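PDB 5X32: D-mannose isomerase from Marinomonas mediterranea, which catalyses the reversible isomerization of D-mannose to D-fructose and, less efficiently, acts on D-lyxose. Local coordinates for residues Y3-L12 against Y337-N346; Q36-Y45 against Q366-A374. One frame throughout, in Å; residues are numbered along the deposited sequence.

Contact 1 of 2, residues Y3-L12 against Y337-N346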
loop_
_atom_site.group_PDB
_atom_site.type_symbol
_atom_site.label_atom_id
_atom_site.label_comp_id
_atom_site.label_asym_id
_atom_site.label_seq_id
_atom_site.Cartn_x
_atom_site.Cartn_y
_atom_site.Cartn_z
ATOM N N TYR A 3 22.462 -6.585 -15.610
ATOM C CA TYR A 3 21.445 -6.039 -14.741
ATOM C C TYR A 3 22.088 -5.887 -13.383
ATOM O O TYR A 3 23.140 -6.469 -13.131
ATOM C CB TYR A 3 20.219 -6.951 -14.644
ATOM C CG TYR A 3 19.248 -6.886 -15.797
ATOM C CD1 TYR A 3 18.414 -5.786 -15.970
ATOM C CD2 TYR A 3 19.138 -7.943 -16.691
ATOM C CE1 TYR A 3 17.513 -5.727 -17.019
ATOM C CE2 TYR A 3 18.243 -7.901 -17.738
ATOM C CZ TYR A 3 17.430 -6.796 -17.898
ATOM O OH TYR A 3 16.539 -6.761 -18.946
ATOM N N PRO A 4 21.482 -5.073 -12.508
ATOM C CA PRO A 4 21.914 -5.074 -11.108
ATOM C C PRO A 4 21.503 -6.367 -10.405
ATOM O O PRO A 4 20.620 -7.084 -10.890
ATOM C CB PRO A 4 21.162 -3.889 -10.499
ATOM C CG PRO A 4 20.557 -3.142 -11.637
ATOM C CD PRO A 4 20.460 -4.051 -12.790
ATOM N N ALA A 5 22.133 -6.662 -9.273
ATOM C CA ALA A 5 21.744 -7.814 -8.485
ATOM C C ALA A 5 20.508 -7.426 -7.685
ATOM O O ALA A 5 20.621 -6.835 -6.605
ATOM C CB ALA A 5 22.872 -8.246 -7.571
ATOM N N PHE A 6 19.332 -7.792 -8.199
ATOM C CA PHE A 6 18.086 -7.298 -7.630
ATOM C C PHE A 6 17.815 -7.911 -6.285
ATOM O O PHE A 6 17.016 -7.379 -5.512
ATOM C CB PHE A 6 16.912 -7.560 -8.557
ATOM C CG PHE A 6 17.001 -6.837 -9.854
ATOM C CD1 PHE A 6 16.907 -5.444 -9.887
ATOM C CD2 PHE A 6 17.167 -7.531 -11.042
ATOM C CE1 PHE A 6 16.984 -4.757 -11.085
ATOM C CE2 PHE A 6 17.244 -6.853 -12.243
ATOM C CZ PHE A 6 17.155 -5.458 -12.270
ATOM N N ASP A 7 18.499 -9.016 -6.000
ATOM C CA ASP A 7 18.363 -9.676 -4.711
ATOM C C ASP A 7 19.464 -9.295 -3.700
ATOM O O ASP A 7 19.599 -9.950 -2.662
ATOM C CB ASP A 7 18.311 -11.190 -4.917
ATOM C CG ASP A 7 19.523 -11.731 -5.661
ATOM O OD1 ASP A 7 19.974 -11.070 -6.618
ATOM O OD2 ASP A 7 19.986 -12.848 -5.332
ATOM N N SER A 8 20.239 -8.246 -3.989
ATOM C CA SER A 8 21.328 -7.829 -3.092
ATOM C C SER A 8 20.919 -6.704 -2.141
ATOM O O SER A 8 20.130 -5.832 -2.497
ATOM C CB SER A 8 22.575 -7.417 -3.895
ATOM O OG SER A 8 22.360 -6.276 -4.705
ATOM N N LYS A 9 21.456 -6.730 -0.926
ATOM C CA LYS A 9 21.239 -5.650 0.041
ATOM C C LYS A 9 21.691 -4.302 -0.523
ATOM O O LYS A 9 20.974 -3.290 -0.429
ATOM C CB LYS A 9 21.990 -5.963 1.331
ATOM C CG LYS A 9 22.120 -4.814 2.300
ATOM C CD LYS A 9 22.462 -5.336 3.692
ATOM C CE LYS A 9 22.751 -4.197 4.666
ATOM N NZ LYS A 9 23.927 -3.406 4.206
ATOM N N THR A 10 22.861 -4.310 -1.154
ATOM C CA THR A 10 23.415 -3.098 -1.736
ATOM C C THR A 10 22.483 -2.484 -2.759
ATOM O O THR A 10 22.220 -1.263 -2.700
ATOM C CB THR A 10 24.769 -3.360 -2.396
ATOM O OG1 THR A 10 25.717 -3.713 -1.384
ATOM C CG2 THR A 10 25.266 -2.128 -3.066
ATOM N N PHE A 11 21.961 -3.312 -3.677
ATOM C CA PHE A 11 21.092 -2.757 -4.706
ATOM C C PHE A 11 19.832 -2.141 -4.122
ATOM O O PHE A 11 19.491 -0.995 -4.443
ATOM C CB PHE A 11 20.664 -3.773 -5.734
ATOM C CG PHE A 11 19.574 -3.257 -6.611
ATOM C CD1 PHE A 11 19.856 -2.306 -7.577
ATOM C CD2 PHE A 11 18.275 -3.673 -6.454
ATOM C CE1 PHE A 11 18.869 -1.796 -8.379
ATOM C CE2 PHE A 11 17.282 -3.165 -7.257
ATOM C CZ PHE A 11 17.581 -2.225 -8.219
ATOM N N LEU A 12 19.141 -2.915 -3.282
ATOM C CA LEU A 12 17.871 -2.488 -2.712
ATOM C C LEU A 12 18.022 -1.185 -1.933
ATOM O O LEU A 12 17.202 -0.268 -2.075
ATOM C CB LEU A 12 17.292 -3.591 -1.827
ATOM C CG LEU A 12 16.808 -4.789 -2.657
ATOM C CD1 LEU A 12 16.559 -6.014 -1.780
ATOM C CD2 LEU A 12 15.568 -4.454 -3.489
ATOM N N TYR A 337 10.585 -12.991 -9.677
ATOM C CA TYR A 337 11.130 -11.837 -8.995
ATOM C C TYR A 337 12.084 -11.079 -9.936
ATOM O O TYR A 337 11.993 -9.836 -10.101
ATOM C CB TYR A 337 11.831 -12.299 -7.713
ATOM C CG TYR A 337 12.550 -11.217 -6.971
ATOM C CD1 TYR A 337 11.850 -10.353 -6.133
ATOM C CD2 TYR A 337 13.922 -11.077 -7.056
ATOM C CE1 TYR A 337 12.490 -9.350 -5.441
ATOM C CE2 TYR A 337 14.583 -10.073 -6.359
ATOM C CZ TYR A 337 13.857 -9.212 -5.552
ATOM O OH TYR A 337 14.487 -8.209 -4.846
ATOM N N LEU A 338 12.994 -11.831 -10.561
ATOM C CA LEU A 338 13.934 -11.231 -11.513
ATOM C C LEU A 338 13.210 -10.657 -12.728
ATOM O O LEU A 338 13.617 -9.628 -13.252
ATOM C CB LEU A 338 14.992 -12.237 -11.960
ATOM C CG LEU A 338 15.949 -12.601 -10.824
ATOM C CD1 LEU A 338 17.017 -13.547 -11.316
ATOM C CD2 LEU A 338 16.556 -11.353 -10.159
ATOM N N THR A 339 12.170 -11.332 -13.210
ATOM C CA THR A 339 11.438 -10.789 -14.360
ATOM C C THR A 339 10.753 -9.466 -14.009
ATOM O O THR A 339 10.751 -8.519 -14.796
ATOM C CB THR A 339 10.397 -11.786 -14.910
ATOM O OG1 THR A 339 9.518 -12.188 -13.855
ATOM C CG2 THR A 339 11.101 -13.005 -15.470
ATOM N N LEU A 340 10.162 -9.403 -12.823
ATOM C CA LEU A 340 9.462 -8.200 -12.399
ATOM C C LEU A 340 10.431 -7.036 -12.203
ATOM O O LEU A 340 10.167 -5.914 -12.650
ATOM C CB LEU A 340 8.670 -8.479 -11.126
ATOM C CG LEU A 340 7.467 -9.386 -11.390
ATOM C CD1 LEU A 340 6.989 -10.050 -10.107
ATOM C CD2 LEU A 340 6.349 -8.562 -12.026
ATOM N N TRP A 341 11.567 -7.310 -11.568
ATOM C CA TRP A 341 12.595 -6.288 -11.460
ATOM C C TRP A 341 13.153 -5.873 -12.834
ATOM O O TRP A 341 13.425 -4.698 -13.056
ATOM C CB TRP A 341 13.732 -6.757 -10.555
ATOM C CG TRP A 341 13.554 -6.336 -9.132
ATOM C CD1 TRP A 341 13.244 -7.143 -8.075
ATOM C CD2 TRP A 341 13.654 -4.994 -8.600
ATOM N NE1 TRP A 341 13.148 -6.394 -6.918
ATOM C CE2 TRP A 341 13.397 -5.077 -7.212
ATOM C CE3 TRP A 341 13.948 -3.738 -9.160
ATOM C CZ2 TRP A 341 13.421 -3.952 -6.375
ATOM C CZ3 TRP A 341 13.964 -2.611 -8.314
ATOM C CH2 TRP A 341 13.703 -2.733 -6.945
ATOM N N GLU A 342 13.345 -6.820 -13.749
ATOM C CA GLU A 342 13.874 -6.469 -15.068
ATOM C C GLU A 342 12.921 -5.524 -15.775
ATOM O O GLU A 342 13.328 -4.447 -16.220
ATOM C CB GLU A 342 14.141 -7.716 -15.908
ATOM C CG GLU A 342 15.435 -8.402 -15.501
ATOM C CD GLU A 342 15.576 -9.825 -16.042
ATOM O OE1 GLU A 342 14.775 -10.237 -16.918
ATOM O OE2 GLU A 342 16.489 -10.538 -15.566
ATOM N N PHE A 343 11.646 -5.895 -15.826
ATOM C CA PHE A 343 10.666 -5.013 -16.444
ATOM C C PHE A 343 10.692 -3.630 -15.784
ATOM O O PHE A 343 10.669 -2.603 -16.474
ATOM C CB PHE A 343 9.254 -5.594 -16.336
ATOM C CG PHE A 343 8.178 -4.616 -16.728
ATOM C CD1 PHE A 343 7.873 -4.392 -18.055
ATOM C CD2 PHE A 343 7.513 -3.873 -15.763
ATOM C CE1 PHE A 343 6.892 -3.484 -18.420
ATOM C CE2 PHE A 343 6.535 -2.972 -16.122
ATOM C CZ PHE A 343 6.228 -2.777 -17.459
ATOM N N SER A 344 10.748 -3.618 -14.452
ATOM C CA SER A 344 10.744 -2.371 -13.691
ATOM C C SER A 344 11.947 -1.453 -13.978
ATOM O O SER A 344 11.805 -0.234 -14.158
ATOM C CB SER A 344 10.684 -2.688 -12.197
ATOM O OG SER A 344 9.452 -3.302 -11.872
ATOM N N TRP A 345 13.124 -2.056 -13.999
ATOM C CA TRP A 345 14.363 -1.357 -14.246
ATOM C C TRP A 345 14.359 -0.752 -15.643
ATOM O O TRP A 345 14.821 0.390 -15.851
ATOM C CB TRP A 345 15.534 -2.310 -14.088
ATOM C CG TRP A 345 16.853 -1.640 -13.990
ATOM C CD1 TRP A 345 17.843 -1.643 -14.932
ATOM C CD2 TRP A 345 17.366 -0.920 -12.867
ATOM N NE1 TRP A 345 18.931 -0.946 -14.470
ATOM C CE2 TRP A 345 18.664 -0.487 -13.205
ATOM C CE3 TRP A 345 16.849 -0.578 -11.615
ATOM C CZ2 TRP A 345 19.453 0.267 -12.337
ATOM C CZ3 TRP A 345 17.636 0.166 -10.751
ATOM C CH2 TRP A 345 18.926 0.575 -11.114
ATOM N N ASN A 346 13.828 -1.522 -16.596
ATOM C CA ASN A 346 13.799 -1.094 -17.994
ATOM C C ASN A 346 12.650 -0.135 -18.355
ATOM O O ASN A 346 12.674 0.461 -19.424
ATOM C CB ASN A 346 13.736 -2.324 -18.930
ATOM C CG ASN A 346 14.988 -3.169 -18.858
ATOM O OD1 ASN A 346 16.068 -2.659 -18.604
ATOM N ND2 ASN A 346 14.851 -4.459 -19.079
#
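Phe6 sets CG opposite its own carbonyl carbon (chi1 -64°), which lays its ring against helix 331-347; Trp345, with CG opposite the backbone N (chi1 -166°), turns its five-membered ring's face to the Phe6 edge, offset edge-to-face. The Phe6 ring runs nearly parallel to the five-membered ring of Trp341, yet the two are slid apart and barely overlap. Over the Phe6 face sits Trp341 CB, 3.4 Å from the ring centroid, and Phe6 CB lies in turn over the indole. Phe11 offers its rim to both tryptophans: edge-to-face on the six-membered ring of Trp341, centroids 5.0 Å apart and planes at 81°, and offset edge-to-face on that of Trp345. Pro4 CG rests over the Trp345 six-membered ring, 3.9 Å from its centroid. Farther out, Glu342 CG comes over the centre of the Tyr3 ring, and the carboxylate stacks almost flat on it. Tyr3 OH accepts from Asn346 ND2 at 2.9 Å and lies in the Asn346 amide plane. Tyr337 OH donates to Phe6 O at 2.7 Å, from above the carbonyl plane. The aromatic cluster thus ties the N-terminal segment, as it enters helix 9-23, to helix 331-347 mainly through ring faces, edges and CH-pi contacts, while two hydrogen bonds add direction: one at the Tyr3 end, the other giving the Phe6 carbonyl oxygen a partner.

Contact 2 of 2, residues Q36-Y45 against Q366-A374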
loop_
_atom_site.group_PDB
_atom_site.type_symbol
_atom_site.label_atom_id
_atom_site.label_comp_id
_atom_site.label_asym_id
_atom_site.label_seq_id
_atom_site.Cartn_x
_atom_site.Cartn_y
_atom_site.Cartn_z
ATOM N N GLN A 36 2.424 17.213 -2.606
ATOM C CA GLN A 36 1.948 15.885 -2.936
ATOM C C GLN A 36 1.746 15.652 -4.444
ATOM O O GLN A 36 1.203 14.619 -4.868
ATOM C CB GLN A 36 0.652 15.612 -2.164
ATOM C CG GLN A 36 0.857 15.563 -0.648
ATOM C CD GLN A 36 -0.432 15.329 0.141
ATOM O OE1 GLN A 36 -1.522 15.220 -0.426
ATOM N NE2 GLN A 36 -0.295 15.183 1.448
ATOM N N PHE A 37 2.253 16.571 -5.254
ATOM C CA PHE A 37 2.058 16.474 -6.691
ATOM C C PHE A 37 3.358 16.787 -7.421
ATOM O O PHE A 37 3.751 17.947 -7.564
ATOM C CB PHE A 37 0.950 17.422 -7.157
ATOM C CG PHE A 37 -0.446 16.991 -6.768
ATOM C CD1 PHE A 37 -0.944 17.247 -5.495
ATOM C CD2 PHE A 37 -1.281 16.378 -7.701
ATOM C CE1 PHE A 37 -2.237 16.877 -5.151
ATOM C CE2 PHE A 37 -2.575 16.001 -7.367
ATOM C CZ PHE A 37 -3.057 16.255 -6.099
ATOM N N PHE A 38 3.994 15.747 -7.946
ATOM C CA PHE A 38 5.321 15.905 -8.495
ATOM C C PHE A 38 5.375 15.522 -9.959
ATOM O O PHE A 38 4.816 14.506 -10.390
ATOM C CB PHE A 38 6.311 15.062 -7.697
ATOM C CG PHE A 38 6.312 15.372 -6.234
ATOM C CD1 PHE A 38 7.099 16.389 -5.727
ATOM C CD2 PHE A 38 5.504 14.662 -5.364
ATOM C CE1 PHE A 38 7.092 16.689 -4.384
ATOM C CE2 PHE A 38 5.497 14.951 -4.008
ATOM C CZ PHE A 38 6.294 15.967 -3.524
ATOM N N LYS A 39 6.102 16.342 -10.701
ATOM C CA LYS A 39 6.386 16.109 -12.096
ATOM C C LYS A 39 7.518 15.093 -12.183
ATOM O O LYS A 39 8.185 14.831 -11.184
ATOM C CB LYS A 39 6.771 17.442 -12.748
ATOM C CG LYS A 39 6.014 17.775 -14.001
ATOM C CD LYS A 39 4.589 18.183 -13.740
ATOM C CE LYS A 39 3.783 17.989 -15.009
ATOM N NZ LYS A 39 2.462 18.642 -14.939
ATOM N N ASP A 40 7.741 14.511 -13.355
ATOM C CA ASP A 40 8.870 13.594 -13.513
ATOM C C ASP A 40 10.195 14.189 -13.024
ATOM O O ASP A 40 11.002 13.492 -12.405
ATOM C CB ASP A 40 9.040 13.138 -14.967
ATOM C CG ASP A 40 7.944 12.160 -15.434
ATOM O OD1 ASP A 40 7.309 11.487 -14.586
ATOM O OD2 ASP A 40 7.754 12.034 -16.670
ATOM N N ASP A 41 10.408 15.477 -13.310
ATOM C CA ASP A 41 11.685 16.153 -13.045
ATOM C C ASP A 41 11.864 16.541 -11.563
ATOM O O ASP A 41 12.954 16.925 -11.138
ATOM C CB ASP A 41 11.782 17.400 -13.930
ATOM C CG ASP A 41 10.715 18.478 -13.572
ATOM O OD1 ASP A 41 10.117 18.406 -12.473
ATOM O OD2 ASP A 41 10.450 19.392 -14.392
ATOM N N GLY A 42 10.794 16.391 -10.782
ATOM C CA GLY A 42 10.794 16.722 -9.370
ATOM C C GLY A 42 9.964 17.945 -9.033
ATOM O O GLY A 42 9.746 18.256 -7.848
ATOM N N SER A 43 9.481 18.634 -10.067
ATOM C CA SER A 43 8.741 19.887 -9.879
ATOM C C SER A 43 7.451 19.645 -9.130
ATOM O O SER A 43 6.750 18.671 -9.411
ATOM C CB SER A 43 8.398 20.531 -11.220
ATOM O OG SER A 43 9.561 20.939 -11.907
ATOM N N VAL A 44 7.127 20.507 -8.178
ATOM C CA VAL A 44 5.808 20.433 -7.587
ATOM C C VAL A 44 4.878 21.091 -8.590
ATOM O O VAL A 44 5.135 22.199 -9.013
ATOM C CB VAL A 44 5.714 21.132 -6.227
ATOM C CG1 VAL A 44 4.284 20.991 -5.676
ATOM C CG2 VAL A 44 6.739 20.549 -5.243
ATOM N N TYR A 45 3.814 20.415 -9.003
ATOM C CA TYR A 45 2.926 21.007 -9.996
ATOM C C TYR A 45 1.547 21.325 -9.419
ATOM O O TYR A 45 0.669 21.825 -10.126
ATOM C CB TYR A 45 2.808 20.100 -11.223
ATOM C CG TYR A 45 1.986 18.821 -11.088
ATOM C CD1 TYR A 45 0.626 18.813 -11.390
ATOM C CD2 TYR A 45 2.584 17.611 -10.733
ATOM C CE1 TYR A 45 -0.119 17.673 -11.305
ATOM C CE2 TYR A 45 1.837 16.446 -10.649
ATOM C CZ TYR A 45 0.481 16.481 -10.939
ATOM O OH TYR A 45 -0.288 15.325 -10.857
ATOM N N GLN A 366 4.936 6.121 -21.450
ATOM C CA GLN A 366 4.314 6.955 -20.419
ATOM C C GLN A 366 3.120 7.680 -21.005
ATOM O O GLN A 366 3.058 7.928 -22.198
ATOM C CB GLN A 366 5.301 7.966 -19.831
ATOM C CG GLN A 366 6.450 7.322 -19.097
ATOM C CD GLN A 366 7.451 8.323 -18.568
ATOM O OE1 GLN A 366 8.618 8.336 -18.972
ATOM N NE2 GLN A 366 7.008 9.155 -17.629
ATOM N N TYR A 367 2.140 7.978 -20.172
ATOM C CA TYR A 367 0.984 8.729 -20.633
ATOM C C TYR A 367 1.258 10.227 -20.555
ATOM O O TYR A 367 0.777 11.002 -21.388
ATOM C CB TYR A 367 -0.246 8.374 -19.807
ATOM C CG TYR A 367 -0.975 7.150 -20.281
ATOM C CD1 TYR A 367 -1.805 7.202 -21.388
ATOM C CD2 TYR A 367 -0.838 5.938 -19.614
ATOM C CE1 TYR A 367 -2.484 6.078 -21.824
ATOM C CE2 TYR A 367 -1.511 4.812 -20.036
ATOM C CZ TYR A 367 -2.333 4.887 -21.137
ATOM O OH TYR A 367 -3.001 3.769 -21.555
ATOM N N ASP A 368 2.009 10.612 -19.526
ATOM C CA ASP A 368 2.414 11.989 -19.315
ATOM C C ASP A 368 3.599 12.079 -18.344
ATOM O O ASP A 368 4.240 11.069 -18.029
ATOM C CB ASP A 368 1.235 12.833 -18.819
ATOM C CG ASP A 368 0.685 12.363 -17.481
ATOM O OD1 ASP A 368 1.436 11.768 -16.674
ATOM O OD2 ASP A 368 -0.515 12.612 -17.225
ATOM N N ASN A 369 3.865 13.285 -17.846
ATOM C CA ASN A 369 5.029 13.484 -16.992
ATOM C C ASN A 369 4.674 13.733 -15.522
ATOM O O ASN A 369 5.416 14.401 -14.784
ATOM C CB ASN A 369 5.883 14.629 -17.540
ATOM C CG ASN A 369 5.162 15.964 -17.515
ATOM O OD1 ASN A 369 3.928 16.023 -17.567
ATOM N ND2 ASN A 369 5.930 17.049 -17.431
ATOM N N ASN A 370 3.531 13.198 -15.102
ATOM C CA ASN A 370 3.163 13.210 -13.695
ATOM C C ASN A 370 3.682 12.007 -12.909
ATOM O O ASN A 370 2.948 11.054 -12.675
ATOM C CB ASN A 370 1.646 13.322 -13.549
ATOM C CG ASN A 370 1.135 14.705 -13.925
ATOM O OD1 ASN A 370 1.902 15.660 -13.948
ATOM N ND2 ASN A 370 -0.161 14.827 -14.173
ATOM N N LYS A 371 4.941 12.079 -12.482
ATOM C CA LYS A 371 5.569 11.027 -11.676
ATOM C C LYS A 371 4.714 10.613 -10.458
ATOM O O LYS A 371 4.396 9.438 -10.300
ATOM C CB LYS A 371 6.963 11.504 -11.217
ATOM C CG LYS A 371 7.839 10.493 -10.450
ATOM C CD LYS A 371 8.756 9.693 -11.366
ATOM C CE LYS A 371 9.669 10.567 -12.227
ATOM N NZ LYS A 371 10.910 11.102 -11.571
ATOM N N SER A 372 4.328 11.581 -9.618
ATOM C CA SER A 372 3.589 11.278 -8.396
ATOM C C SER A 372 2.491 12.281 -8.040
ATOM O O SER A 372 2.715 13.192 -7.256
ATOM C CB SER A 372 4.546 11.180 -7.219
ATOM O OG SER A 372 5.547 10.223 -7.462
ATOM N N PRO A 373 1.275 12.071 -8.554
ATOM C CA PRO A 373 0.119 12.869 -8.120
ATOM C C PRO A 373 -0.254 12.486 -6.687
ATOM O O PRO A 373 0.420 11.626 -6.123
ATOM C CB PRO A 373 -0.969 12.480 -9.122
ATOM C CG PRO A 373 -0.579 11.110 -9.568
ATOM C CD PRO A 373 0.910 11.037 -9.539
ATOM N N ALA A 374 -1.243 13.132 -6.077
ATOM C CA ALA A 374 -1.617 12.770 -4.704
ATOM C C ALA A 374 -1.959 11.299 -4.651
ATOM O O ALA A 374 -2.589 10.770 -5.566
ATOM C CB ALA A 374 -2.790 13.598 -4.198
HETATM O O HOH W 1 9.039 16.716 -15.884
#
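Phe38 and Ser372 form a single antiparallel hydrogen-bonded bridge between two loops far apart in sequence; it carries a classic beta bulge, Lys371 and Ser372 both facing Phe38. The backbone bonds come first: Phe38 N donates to Ser372 O at 2.9 Å, and Ser372 N returns to Phe38 O at 3.1 Å. Two residues on from Phe38, within the type I turn from Lys39 to Gly42, Asp40 N donates to Asn369 O at 2.7 Å. An Asx turn, Asn370 N to Asp368 OD1, shapes the chain opposite.

Beside the bridge, flat groups pack against one another. Ala374 N lies over one face of the Phe37 ring, 3.4 Å above its plane, with Pro373 C beside it. The Tyr45 ring has Phe37 CB on one face and the Asn370 amide on the other; amide and ring are practically parallel, with Asn370 OD1 3.3 Å above the ring plane. With an alanine at Phe37, the Pro373-Ala374 peptide and the Ala374 methyl would probably lose their aromatic cover, and the Tyr45 face the ring edge beside it.

Charged and polar side chains close the turn end. Lys39, bent at chi2 (73°), runs its CE past the oxygens of Asn369 and Asn370, and its NZ makes a weak bond to Asn370 OD1. Lys371, folded on itself, brings NZ to Asp40 O, while a salt bridge to Asp350 and a bond to Gly354 O also engage it. Ser372 OG is hydrogen-bonded to Tyr23 OH and to Lys376 NZ. Gln366 and Asp40 reach toward each other from opposite directions: Gln366 NE2 donates to Asp40 OD2 at 3.1 Å, meeting the carboxylate on its syn side, 30° out of plane.

Each contact joins an early part of the chain to a late one, and along the sequence the two alternate. Their centres lie 24 Å apart, with nearest atoms about 9 Å apart. Helix 9-23 bridges the gap: it starts in contact 1 and, near its far end, sends Phe22 and Tyr23 against contact 2. Helix 379-390 is shared as well, meeting contact 1 through Cys385 and Val388 and following soon after residues 366-374. It carries His380, a proton donor/acceptor by similarity. The side chain of Trp341 is about 11 Å from that of His380. The side chain of Ser372 is about 10 Å from that of His380, consistent with both contacts lying outside the histidine's immediate surroundings.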